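Local atomic coordinates of sialidase domain-containing protein (Dyadobacter fermentans, PDB entry 5HX0), a protein that is of unknown function but folds as a sialidase-like beta-propeller, and so may bind or process carbohydrates. Residues W144-P149 / G163-L168; G123-C128 / A140-A145; K156-L161 / P193-T198; R77-K82 / H91-S96. All blocks are in the same frame, centred on the assembly; numbering follows the deposited sequence.

Overall arrangement
The chain is built from six antiparallel sheets arranged as propeller blades; the contacts cluster around two neighbouring blades, contact 3 also reaching the next. Contacts 1 and 2 share Trp144 and Ala145 on strand 137-145, with centres about 13 Å apart; they pair that strand with 165-175 and with 123-131. Contact 4 belongs to the preceding blade, about 12 Å from contact 2 between centres, where Ser96 reaches Ser124. Contact 3 holds two surface loops together, about 12 Å from contact 1 between centres, joined to it through Phe160 and Phe167. An acetate ion, probably from the crystallisation liquor, lies by Gln125, Asp126 and Tyr142 of contact 2. Contacts 1 and 4 both touch the second subunit.

Contact 1: W144-P149 / G163-L168; sequences WAFLRP and GGAVFL
Trp144 and Phe167 form a non-hydrogen-bonded antiparallel pair, and their rings meet at a slant, planes 44° apart and centroids 4.9 Å from each other. Phe167 CD1 lies over one face of the indole, toward its rim, while Trp144 CZ3 rests 3.7 Å from Phe167 CB. With its CG beside the backbone N (chi1 -69°), the indole leans over the facing strand, so that CE3 also packs against Ala165 CB at 3.7 Å. That same methyl has a second aromatic neighbour: it stands over the face of the Phe146 ring in a CH-pi contact, 3.9 Å from the centroid, and is thus held between two aromatic side chains. Ala145 N and Val166 O, 2.9 Å apart, form a nearly straight hydrogen bond, and the return bond from Val166 N to Ala145 O is equally short. On the sheet face that carries Ala145 and Val166, Ala145 CB meets Leu168 CD2 at 3.9 Å. Beyond the paired residues, one water bridges Leu147 N and Gly164 O. The contact joins strands 137-145 and 165-175 within one blade; helix 149-154 packs on Val166 and Leu147 through Met152, strand 161-162 adds Ala162 against Trp144, and Phe84 of the second subunit packs on Ala145.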
loop_
_atom_site.group_PDB
_atom_site.type_symbol
_atom_site.label_atom_id
_atom_site.label_comp_id
_atom_site.label_asym_id
_atom_site.label_seq_id
_atom_site.Cartn_x
_atom_site.Cartn_y
_atom_site.Cartn_z
ATOM N N TRP A 144 12.024 4.231 0.998
ATOM C CA TRP A 144 12.960 3.377 1.724
ATOM C C TRP A 144 12.658 1.924 1.403
ATOM O O TRP A 144 11.505 1.495 1.523
ATOM C CB TRP A 144 12.829 3.569 3.245
ATOM C CG TRP A 144 13.291 4.898 3.718
ATOM C CD1 TRP A 144 12.515 5.986 4.017
ATOM C CD2 TRP A 144 14.654 5.289 3.949
ATOM N NE1 TRP A 144 13.324 7.035 4.423
ATOM C CE2 TRP A 144 14.636 6.628 4.388
ATOM C CE3 TRP A 144 15.886 4.635 3.817
ATOM C CZ2 TRP A 144 15.807 7.326 4.715
ATOM C CZ3 TRP A 144 17.043 5.319 4.139
ATOM C CH2 TRP A 144 16.999 6.653 4.581
ATOM N N ALA A 145 13.685 1.154 1.053
ATOM C CA ALA A 145 13.495 -0.268 0.798
ATOM C C ALA A 145 14.063 -1.088 1.950
ATOM O O ALA A 145 14.937 -0.636 2.692
ATOM C CB ALA A 145 14.148 -0.668 -0.538
ATOM N N PHE A 146 13.561 -2.314 2.102
ATOM C CA PHE A 146 13.951 -3.155 3.229
ATOM C C PHE A 146 14.491 -4.458 2.668
ATOM O O PHE A 146 13.731 -5.281 2.161
ATOM C CB PHE A 146 12.773 -3.359 4.187
ATOM C CG PHE A 146 12.345 -2.066 4.850
ATOM C CD1 PHE A 146 11.590 -1.135 4.153
ATOM C CD2 PHE A 146 12.778 -1.753 6.126
ATOM C CE1 PHE A 146 11.241 0.103 4.743
ATOM C CE2 PHE A 146 12.425 -0.540 6.726
ATOM C CZ PHE A 146 11.648 0.388 6.024
ATOM N N LEU A 147 15.800 -4.636 2.758
ATOM C CA LEU A 147 16.476 -5.718 2.065
ATOM C C LEU A 147 16.882 -6.807 3.041
ATOM O O LEU A 147 17.067 -6.566 4.237
ATOM C CB LEU A 147 17.716 -5.205 1.328
ATOM C CG LEU A 147 17.511 -4.666 -0.088
ATOM C CD1 LEU A 147 16.555 -3.494 -0.094
ATOM C CD2 LEU A 147 18.871 -4.255 -0.680
ATOM N N ARG A 148 17.028 -8.008 2.500
ATOM C CA ARG A 148 17.503 -9.170 3.235
ATOM C C ARG A 148 19.015 -9.249 3.125
ATOM O O ARG A 148 19.619 -8.550 2.304
ATOM C CB ARG A 148 16.816 -10.420 2.692
ATOM C CG ARG A 148 15.346 -10.431 3.054
ATOM C CD ARG A 148 14.554 -11.520 2.330
ATOM N NE ARG A 148 13.135 -11.350 2.622
ATOM C CZ ARG A 148 12.139 -11.758 1.835
ATOM N NH1 ARG A 148 12.385 -12.370 0.672
ATOM N NH2 ARG A 148 10.890 -11.535 2.209
ATOM N N PRO A 149 19.670 -10.078 3.958
ATOM C CA PRO A 149 21.143 -10.023 4.020
ATOM C C PRO A 149 21.837 -10.242 2.690
ATOM O O PRO A 149 22.836 -9.563 2.418
ATOM C CB PRO A 149 21.488 -11.135 5.025
ATOM C CG PRO A 149 20.321 -11.197 5.923
ATOM C CD PRO A 149 19.118 -10.935 5.028
ATOM N N GLY A 163 18.149 3.274 9.855
ATOM C CA GLY A 163 17.136 2.450 10.498
ATOM C C GLY A 163 17.007 1.075 9.883
ATOM O O GLY A 163 15.930 0.462 9.947
ATOM N N GLY A 164 18.080 0.571 9.288
ATOM C CA GLY A 164 18.049 -0.717 8.630
ATOM C C GLY A 164 17.448 -0.701 7.242
ATOM O O GLY A 164 17.337 -1.761 6.629
ATOM N N ALA A 165 17.091 0.467 6.720
ATOM C CA ALA A 165 16.489 0.612 5.404
ATOM C C ALA A 165 17.467 1.287 4.444
ATOM O O ALA A 165 18.341 2.049 4.860
ATOM C CB ALA A 165 15.195 1.431 5.492
ATOM N N VAL A 166 17.313 1.000 3.153
ATOM C CA VAL A 166 18.184 1.537 2.112
ATOM C C VAL A 166 17.392 2.542 1.287
ATOM O O VAL A 166 16.312 2.228 0.773
ATOM C CB VAL A 166 18.766 0.424 1.226
ATOM C CG1 VAL A 166 19.693 1.014 0.160
ATOM C CG2 VAL A 166 19.506 -0.591 2.091
ATOM N N PHE A 167 17.950 3.737 1.143
ATOM C CA PHE A 167 17.245 4.869 0.552
ATOM C C PHE A 167 16.907 4.615 -0.919
ATOM O O PHE A 167 17.721 4.079 -1.680
ATOM C CB PHE A 167 18.129 6.113 0.703
ATOM C CG PHE A 167 17.415 7.418 0.466
ATOM C CD1 PHE A 167 16.118 7.592 0.873
ATOM C CD2 PHE A 167 18.084 8.487 -0.121
ATOM C CE1 PHE A 167 15.464 8.815 0.659
ATOM C CE2 PHE A 167 17.450 9.697 -0.341
ATOM C CZ PHE A 167 16.136 9.857 0.050
ATOM N N LEU A 168 15.694 4.999 -1.333
ATOM C CA LEU A 168 15.327 4.893 -2.749
ATOM C C LEU A 168 15.305 6.225 -3.482
ATOM O O LEU A 168 15.179 6.229 -4.719
ATOM C CB LEU A 168 13.946 4.242 -2.916
ATOM C CG LEU A 168 13.782 2.793 -2.470
ATOM C CD1 LEU A 168 12.282 2.433 -2.431
ATOM C CD2 LEU A 168 14.555 1.877 -3.427
HETATM O O HOH W 1 17.524 -2.892 4.193
#

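Contact 2: G123-C128 / A140-A145; sequences GSQDPC and ASYGWA. With ACT (acetate ion), chain D.
Ser141 OG donates to Gln125 O at 2.7 Å, in the carbonyl plane and on a lone pair; its hydroxyl, anti to the backbone N (chi1 -178°), reaches across to the other strand just where regular pairing lapses. Gln125 N in turn bonds to Tyr142 O at 2.8 Å. Conventional antiparallel pairing flanks this point, through Gly123 with Trp144 at one end and Cys128 with Ala140 at the other, but the register slips by one residue between them. Ser124 OG is hydrogen-bonded to Tyr171 OH of the neighbouring strand 165-175. The Gln125 amide is held at both ends: OE1 accepts from Arg76 NE, and NE2 donates to the acetate O at 3.1 Å. Asp126 OD2 and Tyr142 OH also lie close to that ion, the former 2.9 Å from its OXT. In the packing, Gln125 CB sits over one face of the Tyr142 ring, 3.7 Å from the centroid. The bend at chi2 (-64°) then turns CD toward the edge of the Trp144 indole, 3.6 Å from CD1, with the amide plane nearly upright to the ring. The acetate, probably from the crystallisation liquor, lies against a polar patch formed by the amide of Gln125, the phenol of Tyr142 and the carboxylate of Asp126, so this part of the hairpin sets donor and acceptor groups side by side.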
loop_
_atom_site.group_PDB
_atom_site.type_symbol
_atom_site.label_atom_id
_atom_site.label_comp_id
_atom_site.label_asym_id
_atom_site.label_seq_id
_atom_site.Cartn_x
_atom_site.Cartn_y
_atom_site.Cartn_z
ATOM N N GLY A 123 8.519 1.687 1.687
ATOM C CA GLY A 123 7.778 2.727 2.393
ATOM C C GLY A 123 7.999 4.103 1.785
ATOM O O GLY A 123 9.072 4.403 1.245
ATOM N N SER A 124 6.955 4.939 1.843
ATOM C CA SER A 124 6.972 6.259 1.217
ATOM C C SER A 124 6.954 7.370 2.263
ATOM O O SER A 124 6.396 7.208 3.351
ATOM C CB SER A 124 5.783 6.405 0.273
ATOM O OG SER A 124 5.862 5.429 -0.747
ATOM N N GLN A 125 7.539 8.517 1.921
ATOM C CA GLN A 125 7.759 9.590 2.893
ATOM C C GLN A 125 7.086 10.895 2.476
ATOM O O GLN A 125 6.756 11.100 1.306
ATOM C CB GLN A 125 9.251 9.876 3.040
ATOM C CG GLN A 125 10.068 8.638 3.409
ATOM C CD GLN A 125 9.678 8.124 4.766
ATOM O OE1 GLN A 125 9.081 7.059 4.888
ATOM N NE2 GLN A 125 9.995 8.892 5.807
ATOM N N ASP A 126 6.943 11.793 3.456
ATOM C CA ASP A 126 6.735 13.230 3.261
ATOM C C ASP A 126 6.056 13.614 1.943
ATOM O O ASP A 126 6.707 14.192 1.061
ATOM C CB ASP A 126 8.078 13.965 3.323
ATOM C CG ASP A 126 8.860 13.675 4.598
ATOM O OD1 ASP A 126 8.667 12.604 5.202
ATOM O OD2 ASP A 126 9.690 14.528 4.995
ATOM N N PRO A 127 4.772 13.332 1.755
ATOM C CA PRO A 127 4.117 13.758 0.506
ATOM C C PRO A 127 4.068 15.274 0.435
ATOM O O PRO A 127 3.579 15.934 1.351
ATOM C CB PRO A 127 2.706 13.165 0.618
ATOM C CG PRO A 127 2.467 13.125 2.168
ATOM C CD PRO A 127 3.821 12.826 2.770
ATOM N N CYS A 128 4.554 15.829 -0.669
ATOM C CA CYS A 128 4.561 17.270 -0.865
ATOM C C CYS A 128 3.677 17.616 -2.061
ATOM O O CYS A 128 4.052 17.354 -3.201
ATOM C CB CYS A 128 6.006 17.748 -1.060
ATOM S SG CYS A 128 6.871 17.674 0.527
ATOM N N ALA A 140 4.996 14.987 -4.616
ATOM C CA ALA A 140 6.362 14.491 -4.535
ATOM C C ALA A 140 6.535 13.625 -3.294
ATOM O O ALA A 140 5.904 13.850 -2.250
ATOM C CB ALA A 140 7.355 15.654 -4.499
ATOM N N SER A 141 7.382 12.611 -3.418
ATOM C CA SER A 141 7.661 11.741 -2.275
ATOM C C SER A 141 9.075 11.188 -2.436
ATOM O O SER A 141 9.808 11.566 -3.361
ATOM C CB SER A 141 6.597 10.634 -2.184
ATOM O OG SER A 141 6.820 9.799 -1.058
ATOM N N TYR A 142 9.446 10.275 -1.542
ATOM C CA TYR A 142 10.681 9.506 -1.649
ATOM C C TYR A 142 10.526 8.281 -0.762
ATOM O O TYR A 142 9.597 8.200 0.041
ATOM C CB TYR A 142 11.921 10.328 -1.279
ATOM C CG TYR A 142 11.877 11.076 0.053
ATOM C CD1 TYR A 142 12.379 10.487 1.206
ATOM C CD2 TYR A 142 11.392 12.388 0.134
ATOM C CE1 TYR A 142 12.393 11.160 2.415
ATOM C CE2 TYR A 142 11.393 13.074 1.361
ATOM C CZ TYR A 142 11.894 12.437 2.491
ATOM O OH TYR A 142 11.917 13.066 3.720
ATOM N N GLY A 143 11.420 7.297 -0.943
ATOM C CA GLY A 143 11.169 5.967 -0.418
ATOM C C GLY A 143 12.358 5.301 0.255
ATOM O O GLY A 143 13.525 5.695 0.082
ATOM N N TRP A 144 12.024 4.231 0.998
ATOM C CA TRP A 144 12.960 3.377 1.724
ATOM C C TRP A 144 12.658 1.924 1.403
ATOM O O TRP A 144 11.505 1.495 1.523
ATOM C CB TRP A 144 12.829 3.569 3.245
ATOM C CG TRP A 144 13.291 4.898 3.718
ATOM C CD1 TRP A 144 12.515 5.986 4.017
ATOM C CD2 TRP A 144 14.654 5.289 3.949
ATOM N NE1 TRP A 144 13.324 7.035 4.423
ATOM C CE2 TRP A 144 14.636 6.628 4.388
ATOM C CE3 TRP A 144 15.886 4.635 3.817
ATOM C CZ2 TRP A 144 15.807 7.326 4.715
ATOM C CZ3 TRP A 144 17.043 5.319 4.139
ATOM C CH2 TRP A 144 16.999 6.653 4.581
ATOM N N ALA A 145 13.685 1.154 1.053
ATOM C CA ALA A 145 13.495 -0.268 0.798
ATOM C C ALA A 145 14.063 -1.088 1.950
ATOM O O ALA A 145 14.937 -0.636 2.692
ATOM C CB ALA A 145 14.148 -0.668 -0.538
HETATM C C ACT D . 11.598 12.387 7.235
HETATM O O ACT D . 11.239 11.648 6.278
HETATM O OXT ACT D . 11.152 13.575 7.252
HETATM C CH3 ACT D . 12.525 11.865 8.294
#

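Contact 3: K156-L161 / P193-T198; sequences KKPYFL and PEINYT
Tyr197 and Pro158 supply the one direct hydrogen bond between these two irregular segments: Tyr197 N points at Pro158 O, 2.8 Å away and almost straight at 170°. Two waters extend the polar link. One donates to both Lys156 O and Thr198 O; the other accepts from Phe160 N and donates to Tyr197 O, so two water bridges add to the direct bond. Within 193-198, Glu194 OE2 takes Asn196 N on its anti lone pair at 2.9 Å, which holds that backbone N within its own loop.

The aromatic contacts centre on the Tyr197 ring. Lys156 lies across one of its faces: CE stands 3.6 Å from the ring centroid in a CH-pi contact, and NZ is 4.8 Å from the same centroid, an off-centre cation-pi interaction. The lysine chain starts out anti to its N (chi1 -176°) and then folds at chi3 and chi4, which brings the methylene, more than the ammonium, over the ring. NZ has a further, weak hydrogen bond to Gly201 O.

Apolar packing is lighter. Pro158, which follows a cis peptide, turns its ring to both partners while its O takes the Tyr197 N-H: CD touches Tyr197 CD2 at 3.9 Å, and Pro158 CG approaches Ile195 CG1 at 4.2 Å. Ile195 and Asn196 in turn lie against Thr227 of strand 220-229, in the next blade.

Chemically this is a surface join, in which one direct backbone bond and two bridging waters fix the loops, while the aliphatic part of the lysine, not its charge, makes the closest contact with the tyrosine ring.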
loop_
_atom_site.group_PDB
_atom_site.type_symbol
_atom_site.label_atom_id
_atom_site.label_comp_id
_atom_site.label_asym_id
_atom_site.label_seq_id
_atom_site.Cartn_x
_atom_site.Cartn_y
_atom_site.Cartn_z
ATOM N N LYS A 156 25.313 -1.986 -4.869
ATOM C CA LYS A 156 26.303 -1.068 -5.409
ATOM C C LYS A 156 26.484 0.108 -4.455
ATOM O O LYS A 156 25.519 0.607 -3.868
ATOM C CB LYS A 156 25.886 -0.578 -6.798
ATOM C CG LYS A 156 26.948 0.315 -7.457
ATOM C CD LYS A 156 26.950 0.216 -8.976
ATOM C CE LYS A 156 25.710 0.839 -9.587
ATOM N NZ LYS A 156 25.025 -0.075 -10.539
ATOM N N LYS A 157 27.731 0.530 -4.276
ATOM C CA LYS A 157 28.047 1.626 -3.365
ATOM C C LYS A 157 28.411 2.878 -4.149
ATOM O O LYS A 157 28.891 2.785 -5.271
ATOM C CB LYS A 157 29.188 1.234 -2.428
ATOM C CG LYS A 157 28.895 0.010 -1.587
ATOM C CD LYS A 157 29.961 -0.185 -0.520
ATOM C CE LYS A 157 29.600 -1.321 0.420
ATOM N NZ LYS A 157 30.418 -1.281 1.663
ATOM N N PRO A 158 28.183 4.061 -3.564
ATOM C CA PRO A 158 27.609 4.297 -2.236
ATOM C C PRO A 158 26.085 4.146 -2.199
ATOM O O PRO A 158 25.403 4.344 -3.215
ATOM C CB PRO A 158 28.011 5.753 -1.923
ATOM C CG PRO A 158 28.705 6.278 -3.186
ATOM C CD PRO A 158 28.400 5.321 -4.291
ATOM N N TYR A 159 25.564 3.771 -1.038
ATOM C CA TYR A 159 24.127 3.801 -0.781
ATOM C C TYR A 159 23.909 4.390 0.600
ATOM O O TYR A 159 24.841 4.504 1.404
ATOM C CB TYR A 159 23.481 2.411 -0.871
ATOM C CG TYR A 159 24.086 1.399 0.074
ATOM C CD1 TYR A 159 23.641 1.287 1.384
ATOM C CD2 TYR A 159 25.105 0.549 -0.348
ATOM C CE1 TYR A 159 24.193 0.355 2.254
ATOM C CE2 TYR A 159 25.667 -0.381 0.518
ATOM C CZ TYR A 159 25.201 -0.473 1.811
ATOM O OH TYR A 159 25.759 -1.388 2.664
ATOM N N PHE A 160 22.672 4.763 0.895
ATOM C CA PHE A 160 22.380 5.396 2.175
ATOM C C PHE A 160 21.493 4.493 3.020
ATOM O O PHE A 160 20.382 4.129 2.604
ATOM C CB PHE A 160 21.739 6.765 2.012
ATOM C CG PHE A 160 21.606 7.498 3.320
ATOM C CD1 PHE A 160 22.726 8.019 3.953
ATOM C CD2 PHE A 160 20.380 7.613 3.944
ATOM C CE1 PHE A 160 22.611 8.675 5.171
ATOM C CE2 PHE A 160 20.263 8.257 5.166
ATOM C CZ PHE A 160 21.381 8.786 5.776
ATOM N N LEU A 161 21.985 4.154 4.211
ATOM C CA LEU A 161 21.351 3.211 5.121
ATOM C C LEU A 161 20.919 3.952 6.377
ATOM O O LEU A 161 21.715 4.673 6.984
ATOM C CB LEU A 161 22.315 2.068 5.470
ATOM C CG LEU A 161 21.949 0.988 6.488
ATOM C CD1 LEU A 161 20.886 0.083 5.919
ATOM C CD2 LEU A 161 23.195 0.164 6.886
ATOM N N PRO A 193 25.513 16.260 -8.426
ATOM C CA PRO A 193 26.095 16.286 -7.069
ATOM C C PRO A 193 25.771 15.072 -6.215
ATOM O O PRO A 193 26.518 14.790 -5.273
ATOM C CB PRO A 193 25.498 17.562 -6.460
ATOM C CG PRO A 193 25.220 18.430 -7.649
ATOM C CD PRO A 193 24.738 17.483 -8.703
ATOM N N GLU A 194 24.691 14.350 -6.499
ATOM C CA GLU A 194 24.246 13.234 -5.665
ATOM C C GLU A 194 25.126 12.004 -5.880
ATOM O O GLU A 194 25.262 11.526 -7.007
ATOM C CB GLU A 194 22.789 12.893 -5.999
ATOM C CG GLU A 194 22.277 11.593 -5.394
ATOM C CD GLU A 194 22.200 11.675 -3.869
ATOM O OE1 GLU A 194 21.507 12.586 -3.365
ATOM O OE2 GLU A 194 22.844 10.855 -3.179
ATOM N N ILE A 195 25.668 11.453 -4.793
ATOM C CA ILE A 195 26.579 10.323 -4.925
ATOM C C ILE A 195 25.926 8.954 -4.805
ATOM O O ILE A 195 26.546 7.962 -5.207
ATOM C CB ILE A 195 27.704 10.366 -3.874
ATOM C CG1 ILE A 195 27.117 10.097 -2.481
ATOM C CG2 ILE A 195 28.500 11.693 -3.983
ATOM C CD1 ILE A 195 28.130 10.103 -1.363
ATOM N N ASN A 196 24.719 8.861 -4.250
ATOM C CA ASN A 196 24.164 7.559 -3.889
ATOM C C ASN A 196 23.539 6.834 -5.082
ATOM O O ASN A 196 23.129 7.442 -6.078
ATOM C CB ASN A 196 23.101 7.705 -2.802
ATOM C CG ASN A 196 23.689 8.065 -1.477
ATOM O OD1 ASN A 196 23.360 9.100 -0.900
ATOM N ND2 ASN A 196 24.583 7.225 -0.987
ATOM N N TYR A 197 23.483 5.504 -4.955
ATOM C CA TYR A 197 22.618 4.633 -5.739
ATOM C C TYR A 197 21.429 4.202 -4.887
ATOM O O TYR A 197 21.535 4.098 -3.663
ATOM C CB TYR A 197 23.381 3.388 -6.226
ATOM C CG TYR A 197 24.475 3.737 -7.216
ATOM C CD1 TYR A 197 24.190 3.850 -8.573
ATOM C CD2 TYR A 197 25.771 3.982 -6.792
ATOM C CE1 TYR A 197 25.168 4.197 -9.493
ATOM C CE2 TYR A 197 26.769 4.329 -7.709
ATOM C CZ TYR A 197 26.455 4.431 -9.057
ATOM O OH TYR A 197 27.419 4.768 -9.983
ATOM N N THR A 198 20.295 3.940 -5.546
ATOM C CA THR A 198 19.124 3.420 -4.842
ATOM C C THR A 198 19.344 1.972 -4.400
ATOM O O THR A 198 20.281 1.298 -4.819
ATOM C CB THR A 198 17.877 3.440 -5.725
ATOM O OG1 THR A 198 17.967 2.386 -6.697
ATOM C CG2 THR A 198 17.700 4.784 -6.433
HETATM O O HOH W 2 22.927 0.099 -4.840
HETATM O O HOH W 3 20.553 4.448 -1.193
#

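Contact 4: R77-K82 / H91-S96; sequences RAPDRK and HVDPNS
Arg81 and Asp93 form a salt bridge, Arg81 NH1 to Asp93 OD2 at 2.8 Å. The guanidinium comes in from above the carboxylate plane, 44° out of it, and the two flat groups are turned 60° against each other, so the pairing is single-pronged. Bends at chi2 and chi3 curl the arginine so that the edge of its guanidinium meets Asp93 OD2, and its other nitrogens are used too: NE pairs with Glu86 OE1 in a second salt bridge, and NH2 donates to Phe146 O of the second subunit. A water lies 2.7 Å from Asp93 OD2 and equally near Pro79 O, but other acceptors compete for its protons.

Asp93 OD1 is satisfied within its own segment by Asn95 N at 2.9 Å, an Asx turn that coincides with the start of a type I beta turn closed by Ser96 N on Asp93 O. This turn ends the long loop between strands 71-79 and 97-103, adjacent antiparallel strands of one propeller blade. Asp80 makes a second Asx turn, its OD1 accepting from Lys82 N at 2.9 Å.

Alongside the salt bridge, contact is by close packing. Ala78 CB meets Ser96 CB at 3.7 Å, and Ser96 CA sits 3.3 Å from Arg77 O in a CA-H...O contact. Pro79 CD lies 3.7 Å from Asp93 OD2. The remaining polar ends find partners outside the two segments: Ser96 OG bonds to Ser124 O, Arg77 NH2 to Tyr51 OH, and Asn95 ND2 to both Tyr97 OH and Pro94 O of the second subunit.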
loop_
_atom_site.group_PDB
_atom_site.type_symbol
_atom_site.label_atom_id
_atom_site.label_comp_id
_atom_site.label_asym_id
_atom_site.label_seq_id
_atom_site.Cartn_x
_atom_site.Cartn_y
_atom_site.Cartn_z
ATOM N N ARG A 77 1.341 7.976 6.609
ATOM C CA ARG A 77 0.779 7.145 7.667
ATOM C C ARG A 77 1.501 5.807 7.711
ATOM O O ARG A 77 1.679 5.153 6.678
ATOM C CB ARG A 77 -0.729 6.937 7.495
ATOM C CG ARG A 77 -1.342 6.311 8.752
ATOM C CD ARG A 77 -2.870 6.265 8.692
ATOM N NE ARG A 77 -3.322 5.225 7.765
ATOM C CZ ARG A 77 -4.555 4.731 7.734
ATOM N NH1 ARG A 77 -4.873 3.781 6.843
ATOM N NH2 ARG A 77 -5.463 5.177 8.595
ATOM N N ALA A 78 1.923 5.415 8.906
ATOM C CA ALA A 78 2.627 4.163 9.140
ATOM C C ALA A 78 2.164 3.611 10.481
ATOM O O ALA A 78 1.634 4.358 11.313
ATOM C CB ALA A 78 4.150 4.375 9.146
ATOM N N PRO A 79 2.344 2.312 10.723
ATOM C CA PRO A 79 2.012 1.780 12.046
ATOM C C PRO A 79 2.774 2.517 13.130
ATOM O O PRO A 79 3.956 2.830 12.973
ATOM C CB PRO A 79 2.443 0.308 11.962
ATOM C CG PRO A 79 2.368 -0.030 10.507
ATOM C CD PRO A 79 2.766 1.248 9.782
ATOM N N ASP A 80 2.071 2.843 14.218
ATOM C CA ASP A 80 2.770 3.090 15.475
ATOM C C ASP A 80 3.284 1.745 15.961
ATOM O O ASP A 80 2.484 0.842 16.210
ATOM C CB ASP A 80 1.847 3.718 16.516
ATOM C CG ASP A 80 2.610 4.158 17.778
ATOM O OD1 ASP A 80 3.361 3.332 18.364
ATOM O OD2 ASP A 80 2.490 5.347 18.160
ATOM N N ARG A 81 4.614 1.603 16.065
ATOM C CA ARG A 81 5.199 0.286 16.305
ATOM C C ARG A 81 4.809 -0.277 17.661
ATOM O O ARG A 81 5.022 -1.472 17.903
ATOM C CB ARG A 81 6.729 0.347 16.165
ATOM C CG ARG A 81 7.219 0.875 14.776
ATOM C CD ARG A 81 6.763 -0.013 13.638
ATOM N NE ARG A 81 7.381 -1.340 13.743
ATOM C CZ ARG A 81 7.461 -2.218 12.740
ATOM N NH1 ARG A 81 6.960 -1.930 11.545
ATOM N NH2 ARG A 81 8.035 -3.396 12.936
ATOM N N LYS A 82 4.223 0.544 18.549
ATOM C CA LYS A 82 3.690 -0.002 19.793
ATOM C C LYS A 82 2.601 -1.043 19.555
ATOM O O LYS A 82 2.395 -1.907 20.416
ATOM C CB LYS A 82 3.160 1.122 20.686
ATOM C CG LYS A 82 4.285 1.897 21.371
ATOM C CD LYS A 82 3.760 3.148 22.068
ATOM C CE LYS A 82 4.886 3.954 22.697
ATOM N NZ LYS A 82 4.421 5.323 23.088
ATOM N N HIS A 91 11.255 6.849 11.631
ATOM C CA HIS A 91 10.687 7.385 10.407
ATOM C C HIS A 91 10.895 6.461 9.198
ATOM O O HIS A 91 10.768 6.915 8.054
ATOM C CB HIS A 91 11.249 8.785 10.139
ATOM C CG HIS A 91 10.817 9.816 11.151
ATOM N ND1 HIS A 91 11.472 11.021 11.319
ATOM C CD2 HIS A 91 9.788 9.823 12.037
ATOM C CE1 HIS A 91 10.867 11.727 12.262
ATOM N NE2 HIS A 91 9.842 11.019 12.719
ATOM N N VAL A 92 11.190 5.180 9.412
ATOM C CA VAL A 92 11.195 4.224 8.308
ATOM C C VAL A 92 10.270 3.067 8.656
ATOM O O VAL A 92 10.230 2.603 9.805
ATOM C CB VAL A 92 12.609 3.701 7.932
ATOM C CG1 VAL A 92 13.500 4.856 7.456
ATOM C CG2 VAL A 92 13.248 2.902 9.066
ATOM N N ASP A 93 9.534 2.610 7.661
ATOM C CA ASP A 93 8.628 1.477 7.818
ATOM C C ASP A 93 8.221 1.025 6.422
ATOM O O ASP A 93 7.784 1.870 5.634
ATOM C CB ASP A 93 7.392 1.880 8.648
ATOM C CG ASP A 93 6.558 0.668 9.095
ATOM O OD1 ASP A 93 6.134 -0.135 8.230
ATOM O OD2 ASP A 93 6.337 0.513 10.323
ATOM N N PRO A 94 8.347 -0.264 6.057
ATOM C CA PRO A 94 7.956 -0.664 4.687
ATOM C C PRO A 94 6.509 -0.340 4.366
ATOM O O PRO A 94 6.172 -0.110 3.198
ATOM C CB PRO A 94 8.208 -2.184 4.668
ATOM C CG PRO A 94 8.109 -2.605 6.153
ATOM C CD PRO A 94 8.727 -1.427 6.888
ATOM N N ASN A 95 5.643 -0.269 5.380
ATOM C CA ASN A 95 4.224 -0.035 5.129
ATOM C C ASN A 95 3.795 1.414 5.369
ATOM O O ASN A 95 2.615 1.656 5.624
ATOM C CB ASN A 95 3.386 -0.990 5.972
ATOM C CG ASN A 95 3.594 -2.431 5.555
ATOM O OD1 ASN A 95 4.295 -3.195 6.226
ATOM N ND2 ASN A 95 3.040 -2.791 4.399
ATOM N N SER A 96 4.711 2.382 5.263
ATOM C CA SER A 96 4.306 3.781 5.310
ATOM C C SER A 96 3.751 4.173 3.943
ATOM O O SER A 96 4.413 3.986 2.905
ATOM C CB SER A 96 5.465 4.696 5.728
ATOM O OG SER A 96 6.519 4.726 4.756
HETATM O O HOH W 4 6.394 2.813 11.771
#